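Local coordinates for protein PatF (Prochloron didemni, PDB 4BG2) that probably belongs to the prenyltransferases of the patellamide (cyanobactin) pathway, having a prenyltransferase-like antiparallel barrel fold, at residues T286-K290 with S291-N295. Numbering follows the deposited sequence.
Sequences TELEK and SRLEN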
ATOM      1  N   THR A 286     -17.181  -5.331  -7.395  1.00 33.07           N
ATOM      2  CA  THR A 286     -18.443  -4.613  -7.571  1.00 34.90           C
ATOM      3  C   THR A 286     -18.257  -3.307  -8.338  1.00 34.68           C
ATOM      4  O   THR A 286     -19.019  -3.004  -9.226  1.00 34.59           O
ATOM      5  CB  THR A 286     -19.063  -4.279  -6.192  1.00 34.95           C
ATOM      6  OG1 THR A 286     -19.462  -5.494  -5.543  1.00 34.68           O
ATOM      7  CG2 THR A 286     -20.285  -3.341  -6.342  1.00 35.92           C
ATOM      8  N   GLU A 287     -17.238  -2.529  -7.978  1.00 34.94           N
ATOM      9  CA  GLU A 287     -17.014  -1.246  -8.637  1.00 36.34           C
ATOM     10  C   GLU A 287     -16.492  -1.419 -10.062  1.00 37.38           C
ATOM     11  O   GLU A 287     -16.702  -0.548 -10.904  1.00 41.78           O
ATOM     12  CB  GLU A 287     -16.078  -0.373  -7.818  1.00 36.52           C
ATOM     13  CG  GLU A 287     -15.810   0.997  -8.428  1.00 39.34           C
ATOM     14  CD  GLU A 287     -16.992   1.952  -8.323  1.00 41.28           C
ATOM     15  OE1 GLU A 287     -17.881   1.748  -7.465  1.00 40.98           O
ATOM     16  OE2 GLU A 287     -17.022   2.912  -9.114  1.00 48.23           O
ATOM     17  N   LEU A 288     -15.795  -2.517 -10.326  1.00 37.25           N
ATOM     18  CA  LEU A 288     -15.330  -2.837 -11.687  1.00 39.63           C
ATOM     19  C   LEU A 288     -16.452  -3.178 -12.661  1.00 40.59           C
ATOM     20  O   LEU A 288     -16.253  -3.101 -13.865  1.00 40.40           O
ATOM     21  CB  LEU A 288     -14.376  -4.028 -11.688  1.00 39.58           C
ATOM     22  CG  LEU A 288     -12.897  -3.770 -11.914  1.00 42.35           C
ATOM     23  CD1 LEU A 288     -12.216  -5.122 -12.105  1.00 43.16           C
ATOM     24  CD2 LEU A 288     -12.621  -2.858 -13.113  1.00 42.81           C
ATOM     25  N   GLU A 289     -17.610  -3.575 -12.144  1.00 42.34           N
ATOM     26  CA  GLU A 289     -18.746  -3.918 -12.992  1.00 46.70           C
ATOM     27  C   GLU A 289     -19.362  -2.679 -13.652  1.00 47.40           C
ATOM     28  O   GLU A 289     -20.096  -2.799 -14.631  1.00 48.10           O
ATOM     29  CB  GLU A 289     -19.831  -4.643 -12.175  1.00 50.01           C
ATOM     30  CG  GLU A 289     -19.471  -6.014 -11.602  1.00 53.02           C
ATOM     31  CD  GLU A 289     -19.289  -7.139 -12.639  1.00 57.38           C
ATOM     32  OE1 GLU A 289     -18.531  -6.956 -13.618  1.00 58.89           O
ATOM     33  OE2 GLU A 289     -19.859  -8.238 -12.443  1.00 58.82           O
ATOM     34  N   LYS A 290     -19.081  -1.497 -13.104  1.00 45.71           N
ATOM     35  CA  LYS A 290     -19.683  -0.246 -13.568  1.00 49.11           C
ATOM     36  C   LYS A 290     -19.051   0.229 -14.884  1.00 49.37           C
ATOM     37  O   LYS A 290     -17.934  -0.141 -15.203  1.00 46.00           O
ATOM     38  CB  LYS A 290     -19.565   0.851 -12.484  1.00 47.72           C
ATOM     39  CG  LYS A 290     -20.285   0.588 -11.153  1.00 50.25           C
ATOM     40  CD  LYS A 290     -19.757   1.553 -10.087  1.00 50.60           C
ATOM     41  CE  LYS A 290     -20.693   1.850  -8.914  1.00 51.29           C
ATOM     42  NZ  LYS A 290     -21.107   0.646  -8.147  1.00 50.15           N
ATOM     43  N   SER A 291     -19.779   1.044 -15.648  1.00 52.96           N
ATOM     44  CA  SER A 291     -19.268   1.586 -16.918  1.00 54.86           C
ATOM     45  C   SER A 291     -18.044   2.498 -16.703  1.00 53.64           C
ATOM     46  O   SER A 291     -17.163   2.628 -17.568  1.00 52.25           O
ATOM     47  CB  SER A 291     -20.374   2.349 -17.671  1.00 58.74           C
ATOM     48  OG  SER A 291     -20.729   3.557 -17.009  1.00 59.56           O
ATOM     49  N   ARG A 292     -17.989   3.121 -15.534  1.00 51.71           N
ATOM     50  CA  ARG A 292     -16.948   4.067 -15.223  1.00 51.11           C
ATOM     51  C   ARG A 292     -16.559   3.900 -13.759  1.00 48.81           C
ATOM     52  O   ARG A 292     -17.433   3.691 -12.904  1.00 48.09           O
ATOM     53  CB  ARG A 292     -17.532   5.447 -15.500  1.00 54.08           C
ATOM     54  CG  ARG A 292     -16.548   6.587 -15.604  1.00 56.94           C
ATOM     55  CD  ARG A 292     -17.300   7.856 -15.994  1.00 60.84           C
ATOM     56  NE  ARG A 292     -17.655   7.813 -17.414  1.00 62.14           N
ATOM     57  CZ  ARG A 292     -16.816   8.063 -18.424  1.00 65.21           C
ATOM     58  NH1 ARG A 292     -15.547   8.391 -18.199  1.00 65.00           N
ATOM     59  NH2 ARG A 292     -17.250   7.976 -19.680  1.00 67.11           N
ATOM     60  N   LEU A 293     -15.255   3.967 -13.474  1.00 44.76           N
ATOM     61  CA  LEU A 293     -14.783   3.860 -12.107  1.00 41.52           C
ATOM     62  C   LEU A 293     -15.039   5.169 -11.377  1.00 39.98           C
ATOM     63  O   LEU A 293     -14.547   6.211 -11.786  1.00 37.86           O
ATOM     64  CB  LEU A 293     -13.290   3.522 -12.058  1.00 41.62           C
ATOM     65  CG  LEU A 293     -12.878   2.143 -12.566  1.00 41.42           C
ATOM     66  CD1 LEU A 293     -11.419   1.897 -12.211  1.00 41.30           C
ATOM     67  CD2 LEU A 293     -13.776   1.044 -12.017  1.00 41.01           C
ATOM     68  N   GLU A 294     -15.829   5.088 -10.307  1.00 39.50           N
ATOM     69  CA  GLU A 294     -16.149   6.231  -9.456  1.00 39.75           C
ATOM     70  C   GLU A 294     -15.482   6.110  -8.077  1.00 36.85           C
ATOM     71  O   GLU A 294     -15.176   7.124  -7.437  1.00 34.96           O
ATOM     72  CB  GLU A 294     -17.671   6.334  -9.290  1.00 43.09           C
ATOM     73  CG  GLU A 294     -18.413   6.742 -10.569  1.00 46.74           C
ATOM     74  CD  GLU A 294     -18.488   8.263 -10.819  1.00 49.68           C
ATOM     75  OE1 GLU A 294     -17.945   9.103 -10.036  1.00 53.78           O
ATOM     76  OE2 GLU A 294     -19.093   8.641 -11.843  1.00 54.89           O
ATOM     77  N   ASN A 295     -15.293   4.870  -7.625  1.00 33.59           N
ATOM     78  CA  ASN A 295     -14.776   4.576  -6.317  1.00 31.51           C
ATOM     79  C   ASN A 295     -13.583   3.640  -6.444  1.00 29.72           C
ATOM     80  O   ASN A 295     -13.742   2.463  -6.776  1.00 27.73           O
ATOM     81  CB  ASN A 295     -15.862   3.950  -5.460  1.00 32.00           C
ATOM     82  CG  ASN A 295     -17.049   4.871  -5.275  1.00 34.49           C
ATOM     83  OD1 ASN A 295     -16.941   5.896  -4.615  1.00 36.20           O
ATOM     84  ND2 ASN A 295     -18.189   4.516  -5.871  1.00 34.98           N
TER
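A local carboxylate-to-amide contact, E287 with E294 and N295, closes the turn between the short helix 285-288 and strand 295-303, the last strand of the antiparallel barrel. With chi1 at -179°, CG of E287 extends away from the backbone N, and the bend at chi2 brings the carboxylate to the returning chain. OE2 takes two amides: E294 N at 2.8 Å, nearly along the C-O axis, and N295 N at 3.0 Å in a weaker, less straight bond. OE1 receives N295 ND2 at 3.2 Å, from above the carboxylate plane, with the two flat groups 83° apart. K290 runs back along its own side of the turn, bent at chi4, to bring NZ within 3.5 Å of E287 OE1 in a salt bridge. Away from the carboxylate, L293 CD2 lies 4.2 Å from L288 CD2, and both leucines also pack on V283 of strand 276-284. A glutamine here would probably leave K290 without its charge partner and either the two backbone N-H groups or N295 ND2 without an acceptor. Three N-H donors and a lysine converge on one buried carboxylate, an environment likely to favour its charged form, and the bonds tie the end of the helix to the start of the strand.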